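Local coordinates for acidocalcisomal pyrophosphatase (Trypanosoma cruzi, PDB 5CUV), which probably hydrolyses inorganic pyrophosphate to phosphate with the help of magnesium ions, at residues Arg98-Met103 against Glu133-Trp138; Trp364-Lys369 against Asn377-Asn382; His102-Lys105 against Val110-Glu113. All blocks are in the same frame, centred on the assembly; numbering follows the deposited sequence.

Two of the three contacts belong to the N-terminal helical domain. From the N terminus, helix 97-106 comes first and serves both: contact 1 opens at Arg-98 and contact 3 at His-102, with His-102 and Met-103 common to the two. Contact 3 closes first, bringing 110-113 back against the end of helix 97-106. It therefore nests inside the longer loop that contact 1 closes at 133-138, after helix 113-123 and strand 129-130. The two touch where Trp-138 meets Cys-104 and Met-111. Contact 2 follows much later, in the pyrophosphatase domain, tying the end of helix 357-367 to the loop before strand 386-387; its nearest atoms lie about 60 Å from contact 1.

Contact 1 of 3, residues Arg98-Met103 against Glu133-Trp138; sequences RKIEHM and EKFWAW
Ile-100 and Met-103 meet Phe-135 inside a helical domain whose topology is that of a paired EF-hand: helix 97-106 would leave the first helix-loop-helix unit and helix 132-141 the second. The two loops are joined by the little antiparallel sheet of strands 95-96 and 129-130, and just beyond it these two helices face each other. Their backbones come nearest at Ile-100 and Phe-135, whose CA atoms are 8.0 Å apart. Everything that touches here is buried and apolar, and no hydrogen bond crosses between 98-103 and 133-138.

Phe-135 reaches across as the shared partner, its CG anti to the backbone N (chi1 171°), which sends the ring toward the other helix. Ile-100 comes from the opposite direction and passes alongside it. Its CD1 packs 3.5 Å from Phe-135 CD1, while the other branch, Ile-100 CG2, lies 3.9 Å from Phe-135 CE1. Met-103, built as selenomethionine, has an extended chain and brings its terminal CE to 3.8 Å from Phe-135 CE2. Ile-100 thus lies by the CD1-CE1 side of the rim and Met-103 by CE2, both on the same side of the ring plane.

Around this group, helix 73-87 adds Met-83 and Phe-87 against Met-103, and Cys-104 also lies against Phe-135. In the Met-aromatic contact itself, Met-103 SE stands 4.8 Å from the centroid of the Phe-135 ring, 28° off the ring normal.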
loop_
_atom_site.group_PDB
_atom_site.type_symbol
_atom_site.label_atom_id
_atom_site.label_comp_id
_atom_site.label_asym_id
_atom_site.label_seq_id
_atom_site.Cartn_x
_atom_site.Cartn_y
_atom_site.Cartn_z
ATOM N N ARG A 98 39.495 -44.964 -0.267
ATOM C CA ARG A 98 39.690 -43.533 -0.029
ATOM C C ARG A 98 38.546 -42.804 -0.762
ATOM O O ARG A 98 38.178 -41.677 -0.415
ATOM C CB ARG A 98 41.081 -43.077 -0.549
ATOM C CG ARG A 98 41.096 -42.801 -2.074
ATOM C CD ARG A 98 42.306 -43.315 -2.886
ATOM N NE ARG A 98 43.409 -42.361 -2.951
ATOM C CZ ARG A 98 44.302 -42.323 -3.936
ATOM N NH1 ARG A 98 44.229 -43.181 -4.949
ATOM N NH2 ARG A 98 45.283 -41.431 -3.893
ATOM N N LYS A 99 37.989 -43.474 -1.767
ATOM C CA LYS A 99 36.910 -42.907 -2.550
ATOM C C LYS A 99 35.634 -43.136 -1.793
ATOM O O LYS A 99 34.890 -42.204 -1.533
ATOM C CB LYS A 99 36.847 -43.551 -3.927
ATOM C CG LYS A 99 37.575 -42.738 -4.960
ATOM C CD LYS A 99 37.172 -41.270 -4.861
ATOM C CE LYS A 99 37.940 -40.414 -5.860
ATOM N NZ LYS A 99 39.425 -40.609 -5.646
ATOM N N ILE A 100 35.379 -44.385 -1.448
ATOM C CA ILE A 100 34.218 -44.744 -0.658
ATOM C C ILE A 100 34.136 -43.762 0.540
ATOM O O ILE A 100 33.054 -43.432 1.004
ATOM C CB ILE A 100 34.366 -46.189 -0.094
ATOM C CG1 ILE A 100 34.280 -47.220 -1.237
ATOM C CG2 ILE A 100 33.388 -46.384 1.060
ATOM C CD1 ILE A 100 32.969 -47.947 -1.359
ATOM N N GLU A 101 35.277 -43.302 1.043
ATOM C CA GLU A 101 35.260 -42.377 2.174
ATOM C C GLU A 101 34.852 -40.956 1.739
ATOM O O GLU A 101 34.240 -40.225 2.522
ATOM C CB GLU A 101 36.631 -42.349 2.849
ATOM C CG GLU A 101 36.808 -41.325 3.975
ATOM C CD GLU A 101 38.287 -41.192 4.443
ATOM O OE1 GLU A 101 38.901 -42.236 4.824
ATOM O OE2 GLU A 101 38.824 -40.039 4.429
ATOM N N HIS A 102 35.203 -40.543 0.519
ATOM C CA HIS A 102 34.790 -39.217 0.050
ATOM C C HIS A 102 33.298 -39.331 -0.228
ATOM O O HIS A 102 32.505 -38.486 0.208
ATOM C CB HIS A 102 35.477 -38.821 -1.253
ATOM C CG HIS A 102 36.610 -37.850 -1.089
ATOM N ND1 HIS A 102 37.800 -38.184 -0.467
ATOM C CD2 HIS A 102 36.780 -36.594 -1.578
ATOM C CE1 HIS A 102 38.658 -37.184 -0.590
ATOM N NE2 HIS A 102 38.066 -36.208 -1.262
HETATM N N MSE A 103 32.936 -40.384 -0.970
HETATM C CA MSE A 103 31.536 -40.655 -1.288
HETATM C C MSE A 103 30.714 -40.592 -0.019
HETATM O O MSE A 103 29.681 -39.958 -0.014
HETATM C CB MSE A 103 31.400 -42.025 -1.949
HETATM C CG MSE A 103 29.971 -42.385 -2.322
HETATM SE SE MSE A 103 29.803 -43.968 -3.391
HETATM C CE MSE A 103 27.857 -44.087 -3.407
ATOM N N GLU A 133 28.029 -53.959 -3.875
ATOM C CA GLU A 133 27.303 -54.843 -2.972
ATOM C C GLU A 133 27.868 -54.824 -1.577
ATOM O O GLU A 133 27.108 -54.804 -0.602
ATOM C CB GLU A 133 27.307 -56.289 -3.455
ATOM C CG GLU A 133 26.278 -56.628 -4.534
ATOM C CD GLU A 133 24.886 -56.073 -4.229
ATOM O OE1 GLU A 133 24.487 -55.993 -3.029
ATOM O OE2 GLU A 133 24.198 -55.717 -5.212
ATOM N N LYS A 134 29.195 -54.854 -1.466
ATOM C CA LYS A 134 29.803 -54.843 -0.144
ATOM C C LYS A 134 29.606 -53.482 0.478
ATOM O O LYS A 134 29.467 -53.375 1.694
ATOM C CB LYS A 134 31.302 -55.171 -0.197
ATOM C CG LYS A 134 31.651 -56.650 0.040
ATOM C CD LYS A 134 30.820 -57.313 1.196
ATOM C CE LYS A 134 31.481 -58.615 1.695
ATOM N NZ LYS A 134 32.444 -59.108 0.659
ATOM N N PHE A 135 29.612 -52.440 -0.354
ATOM C CA PHE A 135 29.417 -51.095 0.157
ATOM C C PHE A 135 28.012 -51.006 0.676
ATOM O O PHE A 135 27.789 -50.785 1.869
ATOM C CB PHE A 135 29.622 -50.052 -0.947
ATOM C CG PHE A 135 29.230 -48.649 -0.548
ATOM C CD1 PHE A 135 29.930 -47.969 0.454
ATOM C CD2 PHE A 135 28.105 -48.027 -1.137
ATOM C CE1 PHE A 135 29.514 -46.691 0.876
ATOM C CE2 PHE A 135 27.688 -46.754 -0.725
ATOM C CZ PHE A 135 28.392 -46.089 0.282
ATOM N N TRP A 136 27.067 -51.220 -0.237
ATOM C CA TRP A 136 25.651 -51.152 0.098
ATOM C C TRP A 136 25.314 -52.015 1.302
ATOM O O TRP A 136 24.535 -51.622 2.132
ATOM C CB TRP A 136 24.794 -51.521 -1.125
ATOM C CG TRP A 136 23.315 -51.449 -0.868
ATOM C CD1 TRP A 136 22.431 -52.481 -0.938
ATOM C CD2 TRP A 136 22.554 -50.308 -0.415
ATOM N NE1 TRP A 136 21.169 -52.069 -0.555
ATOM C CE2 TRP A 136 21.212 -50.746 -0.227
ATOM C CE3 TRP A 136 22.873 -48.968 -0.146
ATOM C CZ2 TRP A 136 20.191 -49.895 0.216
ATOM C CZ3 TRP A 136 21.857 -48.116 0.297
ATOM C CH2 TRP A 136 20.524 -48.589 0.474
ATOM N N ALA A 137 25.934 -53.177 1.426
ATOM C CA ALA A 137 25.663 -54.061 2.567
ATOM C C ALA A 137 26.113 -53.406 3.861
ATOM O O ALA A 137 25.463 -53.502 4.908
ATOM C CB ALA A 137 26.386 -55.368 2.386
ATOM N N TRP A 138 27.237 -52.721 3.776
ATOM C CA TRP A 138 27.789 -52.049 4.947
ATOM C C TRP A 138 26.944 -50.831 5.364
ATOM O O TRP A 138 26.712 -50.626 6.554
ATOM C CB TRP A 138 29.248 -51.600 4.679
ATOM C CG TRP A 138 29.796 -50.743 5.798
ATOM C CD1 TRP A 138 30.201 -51.165 7.041
ATOM C CD2 TRP A 138 29.900 -49.327 5.807
ATOM N NE1 TRP A 138 30.550 -50.091 7.825
ATOM C CE2 TRP A 138 30.374 -48.946 7.090
ATOM C CE3 TRP A 138 29.630 -48.332 4.863
ATOM C CZ2 TRP A 138 30.585 -47.605 7.446
ATOM C CZ3 TRP A 138 29.836 -46.989 5.221
ATOM C CH2 TRP A 138 30.309 -46.642 6.500
#

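Contact 2 of 3, residues Trp364-Lys369 against Asn377-Asn382; sequences WFRVYK and NKFVFN
Phe-379, with His-362 stacked on its ring, turns the rim of that ring to the last turn of the helix that carries Arg-366. The far end of the ring, Phe-379 CZ, lies 3.8 Å from Arg-366 CA, with Arg-366 N in the plane of the ring at its edge. Next to it, Phe-379 CE1 packs 3.8 Å from Arg-366 CB. Phe-365 adds a looser touch, its CB 4.4 Å from Phe-379 CZ, before its own ring leads away.

Arg-366 gives this contact its backbone and the root of its side chain, while the charged end goes elsewhere. The chain bends at chi3 (96°) and carries the guanidinium away, where NE meets Glu-363, NH1 meets Glu-376 and NH2 forms a salt bridge with Asp-62 of the third subunit. Val-367 CG1 lies over one face of the group.

This is the C-terminal end of helix 357-367 in the family I pyrophosphatase domain, from which the chain loops back to run beside strand 310-323; Lys-378 and Val-380 bond through their backbones to Ile-322 and Gly-320. The return is fastened where Asn-377 N donates to Arg-366 O at 2.9 Å.

The Asn-377 side chain lies across Tyr-368 and Lys-369, its amide plane 55° from the tyrosine ring. With CG between backbone N and carbonyl carbon (chi1 79°), the Tyr-368 ring comes back toward Asn-377, although its first side-chain bond does not point there; the same side chain is about 5 Å from that of Asp-328, a magnesium ligand. A bend at the last torsion of Lys-369 brings its NZ over to the tyrosine hydroxyl and beside the Asn-377 amide, and Lys-369 NZ makes a weak 3.0 Å hydrogen bond to Tyr-368 OH.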
loop_
_atom_site.group_PDB
_atom_site.type_symbol
_atom_site.label_atom_id
_atom_site.label_comp_id
_atom_site.label_asym_id
_atom_site.label_seq_id
_atom_site.Cartn_x
_atom_site.Cartn_y
_atom_site.Cartn_z
ATOM N N TRP A 364 6.513 26.712 -6.986
ATOM C CA TRP A 364 6.533 27.297 -5.667
ATOM C C TRP A 364 7.914 28.004 -5.432
ATOM O O TRP A 364 7.966 29.156 -5.043
ATOM C CB TRP A 364 6.196 26.231 -4.580
ATOM C CG TRP A 364 5.697 26.845 -3.269
ATOM C CD1 TRP A 364 4.391 26.932 -2.824
ATOM C CD2 TRP A 364 6.508 27.366 -2.194
ATOM N NE1 TRP A 364 4.357 27.450 -1.547
ATOM C CE2 TRP A 364 5.631 27.721 -1.137
ATOM C CE3 TRP A 364 7.883 27.557 -2.026
ATOM C CZ2 TRP A 364 6.084 28.243 0.071
ATOM C CZ3 TRP A 364 8.338 28.084 -0.819
ATOM C CH2 TRP A 364 7.434 28.419 0.220
ATOM N N PHE A 365 9.029 27.348 -5.709
ATOM C CA PHE A 365 10.308 28.022 -5.479
ATOM C C PHE A 365 10.636 29.162 -6.465
ATOM O O PHE A 365 11.403 30.099 -6.133
ATOM C CB PHE A 365 11.432 26.992 -5.457
ATOM C CG PHE A 365 11.472 26.214 -4.198
ATOM C CD1 PHE A 365 11.755 26.841 -2.989
ATOM C CD2 PHE A 365 11.151 24.877 -4.187
ATOM C CE1 PHE A 365 11.720 26.153 -1.806
ATOM C CE2 PHE A 365 11.105 24.178 -2.987
ATOM C CZ PHE A 365 11.398 24.837 -1.791
ATOM N N ARG A 366 10.068 29.089 -7.665
ATOM C CA ARG A 366 10.320 30.097 -8.618
ATOM C C ARG A 366 9.654 31.367 -8.159
ATOM O O ARG A 366 10.187 32.449 -8.311
ATOM C CB ARG A 366 9.753 29.694 -9.984
ATOM C CG ARG A 366 9.676 30.837 -11.025
ATOM C CD ARG A 366 9.104 30.337 -12.378
ATOM N NE ARG A 366 7.667 30.574 -12.511
ATOM C CZ ARG A 366 7.125 31.790 -12.655
ATOM N NH1 ARG A 366 7.926 32.851 -12.693
ATOM N NH2 ARG A 366 5.796 31.975 -12.734
ATOM N N VAL A 367 8.502 31.265 -7.532
ATOM C CA VAL A 367 7.818 32.515 -7.243
ATOM C C VAL A 367 7.561 32.923 -5.838
ATOM O O VAL A 367 6.883 33.918 -5.654
ATOM C CB VAL A 367 6.437 32.563 -7.981
ATOM C CG1 VAL A 367 6.617 32.094 -9.473
ATOM C CG2 VAL A 367 5.397 31.648 -7.287
ATOM N N TYR A 368 8.107 32.224 -4.843
ATOM C CA TYR A 368 7.755 32.568 -3.466
ATOM C C TYR A 368 8.148 33.934 -2.960
ATOM O O TYR A 368 7.627 34.361 -1.926
ATOM C CB TYR A 368 8.224 31.482 -2.485
ATOM C CG TYR A 368 9.664 31.517 -2.132
ATOM C CD1 TYR A 368 10.110 32.220 -1.023
ATOM C CD2 TYR A 368 10.591 30.804 -2.879
ATOM C CE1 TYR A 368 11.447 32.194 -0.665
ATOM C CE2 TYR A 368 11.946 30.773 -2.536
ATOM C CZ TYR A 368 12.365 31.466 -1.428
ATOM O OH TYR A 368 13.711 31.417 -1.083
ATOM N N LYS A 369 9.029 34.635 -3.675
ATOM C CA LYS A 369 9.427 35.971 -3.222
ATOM C C LYS A 369 8.636 37.088 -3.847
ATOM O O LYS A 369 8.611 38.165 -3.306
ATOM C CB LYS A 369 10.866 36.271 -3.537
ATOM C CG LYS A 369 11.825 35.303 -3.009
ATOM C CD LYS A 369 13.180 35.889 -3.194
ATOM C CE LYS A 369 14.123 35.290 -2.200
ATOM N NZ LYS A 369 14.291 33.893 -2.623
ATOM N N ASN A 377 12.755 33.456 -9.134
ATOM C CA ASN A 377 14.110 32.975 -8.919
ATOM C C ASN A 377 14.496 32.227 -10.190
ATOM O O ASN A 377 13.617 31.751 -10.932
ATOM C CB ASN A 377 14.186 32.027 -7.725
ATOM C CG ASN A 377 13.873 32.709 -6.408
ATOM O OD1 ASN A 377 13.023 32.239 -5.612
ATOM N ND2 ASN A 377 14.549 33.809 -6.149
ATOM N N LYS A 378 15.800 32.108 -10.433
ATOM C CA LYS A 378 16.278 31.406 -11.617
ATOM C C LYS A 378 16.789 30.012 -11.199
ATOM O O LYS A 378 17.033 29.784 -10.033
ATOM C CB LYS A 378 17.417 32.214 -12.240
ATOM C CG LYS A 378 17.128 33.704 -12.542
ATOM C CD LYS A 378 16.020 33.841 -13.589
ATOM C CE LYS A 378 16.010 35.194 -14.291
ATOM N NZ LYS A 378 17.226 35.416 -15.150
ATOM N N PHE A 379 16.961 29.093 -12.151
ATOM C CA PHE A 379 17.492 27.745 -11.869
ATOM C C PHE A 379 18.614 27.349 -12.846
ATOM O O PHE A 379 18.587 27.727 -14.031
ATOM C CB PHE A 379 16.408 26.661 -12.035
ATOM C CG PHE A 379 15.197 26.893 -11.233
ATOM C CD1 PHE A 379 14.290 27.896 -11.601
ATOM C CD2 PHE A 379 15.025 26.228 -10.022
ATOM C CE1 PHE A 379 13.225 28.249 -10.761
ATOM C CE2 PHE A 379 13.964 26.564 -9.162
ATOM C CZ PHE A 379 13.057 27.587 -9.533
ATOM N N VAL A 380 19.565 26.547 -12.366
ATOM C CA VAL A 380 20.596 26.019 -13.237
ATOM C C VAL A 380 19.946 24.859 -13.967
ATOM O O VAL A 380 18.795 24.515 -13.661
ATOM C CB VAL A 380 21.714 25.462 -12.467
ATOM C CG1 VAL A 380 22.414 26.607 -11.722
ATOM C CG2 VAL A 380 21.175 24.334 -11.558
ATOM N N PHE A 381 20.645 24.268 -14.938
ATOM C CA PHE A 381 20.107 23.144 -15.728
ATOM C C PHE A 381 18.711 23.339 -16.245
ATOM O O PHE A 381 17.929 22.387 -16.319
ATOM C CB PHE A 381 20.123 21.852 -14.935
ATOM C CG PHE A 381 21.486 21.386 -14.596
ATOM C CD1 PHE A 381 22.118 21.851 -13.480
ATOM C CD2 PHE A 381 22.156 20.546 -15.429
ATOM C CE1 PHE A 381 23.422 21.483 -13.199
ATOM C CE2 PHE A 381 23.458 20.163 -15.159
ATOM C CZ PHE A 381 24.087 20.640 -14.039
ATOM N N ASN A 382 18.387 24.571 -16.603
ATOM C CA ASN A 382 17.078 24.857 -17.165
ATOM C C ASN A 382 15.930 24.471 -16.260
ATOM O O ASN A 382 14.865 24.075 -16.749
ATOM C CB ASN A 382 16.923 24.152 -18.526
ATOM C CG ASN A 382 17.988 24.618 -19.562
ATOM O OD1 ASN A 382 19.125 24.092 -19.594
ATOM N ND2 ASN A 382 17.628 25.621 -20.386
#

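Contact 3 of 3, residues His102-Lys105 against Val110-Glu113; sequences HMCK and VMNE
Met-111, modelled as selenomethionine, folds its side chain against Cys-104 and meets the end of Lys-105. Its contacts with Cys-104 run along its length: CG and SE of Met-111 are each 3.8 Å from Cys-104 CB, and the terminal CE of Met-111 is 3.9 Å from Cys-104 SG. Bends at both chi2 (-88°) and chi3 (-86°) account for this, since they curl the chain so that its middle and its tip both come against the cysteine.

Lys-105 reaches the same residue from the solvent-facing side with a straight chain. Its CE lies 3.6 Å from Met-111 O and 4.0 Å from Met-111 CB, which makes this mainly a contact of the aliphatic part of the lysine. Lys-105 NZ stays 4.0 Å from Met-111 O, and its charge is partnered, weakly and at long range, by Glu-101 one turn back on the same helix. No hydrogen bond links 102-105 to 110-113.

The next shell is aromatic. On helix 132-141, Trp-138 touches both partners: Trp-138 CH2 is 3.7 Å from Met-111 CE. Its neighbour in the ring, Trp-138 CZ3, is 3.9 Å from Cys-104 SG, so selenomethionine tip, thiol and indole rim meet in a three-way contact. Trp-139 also packs on Cys-104.

Further out, bonds flank Met-111 on both sides in the chain. Val-110 N makes a weak hydrogen bond to Glu-144, while Asn-112, the N-cap of helix 113-123, offers OD1 to Asp-115 N. The loop turns directly from the buried Met-111 into a capped helix, consistent with the short linker between the two helix-loop-helix units of an EF-hand-like pair.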
loop_
_atom_site.group_PDB
_atom_site.type_symbol
_atom_site.label_atom_id
_atom_site.label_comp_id
_atom_site.label_asym_id
_atom_site.label_seq_id
_atom_site.Cartn_x
_atom_site.Cartn_y
_atom_site.Cartn_z
ATOM N N HIS A 102 35.203 -40.543 0.519
ATOM C CA HIS A 102 34.790 -39.217 0.050
ATOM C C HIS A 102 33.298 -39.331 -0.228
ATOM O O HIS A 102 32.505 -38.486 0.208
ATOM C CB HIS A 102 35.477 -38.821 -1.253
ATOM C CG HIS A 102 36.610 -37.850 -1.089
ATOM N ND1 HIS A 102 37.800 -38.184 -0.467
ATOM C CD2 HIS A 102 36.780 -36.594 -1.578
ATOM C CE1 HIS A 102 38.658 -37.184 -0.590
ATOM N NE2 HIS A 102 38.066 -36.208 -1.262
HETATM N N MSE A 103 32.936 -40.384 -0.970
HETATM C CA MSE A 103 31.536 -40.655 -1.288
HETATM C C MSE A 103 30.714 -40.592 -0.019
HETATM O O MSE A 103 29.681 -39.958 -0.014
HETATM C CB MSE A 103 31.400 -42.025 -1.949
HETATM C CG MSE A 103 29.971 -42.385 -2.322
HETATM SE SE MSE A 103 29.803 -43.968 -3.391
HETATM C CE MSE A 103 27.857 -44.087 -3.407
ATOM N N CYS A 104 31.171 -41.211 1.062
ATOM C CA CYS A 104 30.384 -41.149 2.280
ATOM C C CYS A 104 30.192 -39.745 2.806
ATOM O O CYS A 104 29.097 -39.390 3.252
ATOM C CB CYS A 104 31.029 -41.985 3.371
ATOM S SG CYS A 104 30.617 -43.723 3.290
ATOM N N LYS A 105 31.261 -38.946 2.756
ATOM C CA LYS A 105 31.205 -37.583 3.242
ATOM C C LYS A 105 30.387 -36.797 2.260
ATOM O O LYS A 105 29.818 -35.746 2.568
ATOM C CB LYS A 105 32.613 -36.998 3.411
ATOM C CG LYS A 105 33.343 -37.572 4.661
ATOM C CD LYS A 105 34.679 -36.863 4.995
ATOM C CE LYS A 105 35.574 -37.723 5.948
ATOM N NZ LYS A 105 36.946 -37.144 6.209
ATOM N N VAL A 110 29.097 -38.452 8.795
ATOM C CA VAL A 110 30.218 -37.915 9.557
ATOM C C VAL A 110 31.264 -38.990 9.811
ATOM O O VAL A 110 31.231 -39.687 10.830
ATOM C CB VAL A 110 29.717 -37.249 10.883
ATOM C CG1 VAL A 110 28.662 -36.163 10.553
ATOM C CG2 VAL A 110 29.135 -38.317 11.846
HETATM N N MSE A 111 32.288 -39.076 8.977
HETATM C CA MSE A 111 33.291 -40.116 9.073
HETATM C C MSE A 111 34.542 -39.748 9.708
HETATM O O MSE A 111 35.496 -39.406 9.159
HETATM C CB MSE A 111 33.671 -40.760 7.764
HETATM C CG MSE A 111 32.718 -41.242 6.682
HETATM SE SE MSE A 111 32.082 -43.014 6.860
HETATM C CE MSE A 111 33.177 -44.310 6.137
ATOM N N ASN A 112 34.591 -39.848 10.985
ATOM C CA ASN A 112 35.827 -39.516 11.701
ATOM C C ASN A 112 36.900 -40.619 11.657
ATOM O O ASN A 112 36.636 -41.743 11.229
ATOM C CB ASN A 112 35.566 -39.091 13.149
ATOM C CG ASN A 112 34.595 -39.986 13.858
ATOM O OD1 ASN A 112 34.723 -41.206 13.829
ATOM N ND2 ASN A 112 33.612 -39.380 14.522
ATOM N N GLU A 113 38.112 -40.284 12.089
ATOM C CA GLU A 113 39.222 -41.231 12.091
ATOM C C GLU A 113 38.777 -42.634 12.522
ATOM O O GLU A 113 39.172 -43.631 11.932
ATOM C CB GLU A 113 40.336 -40.703 13.014
ATOM C CG GLU A 113 40.936 -39.344 12.565
ATOM C CD GLU A 113 41.088 -38.302 13.698
ATOM O OE1 GLU A 113 41.692 -38.615 14.754
ATOM O OE2 GLU A 113 40.611 -37.153 13.528
#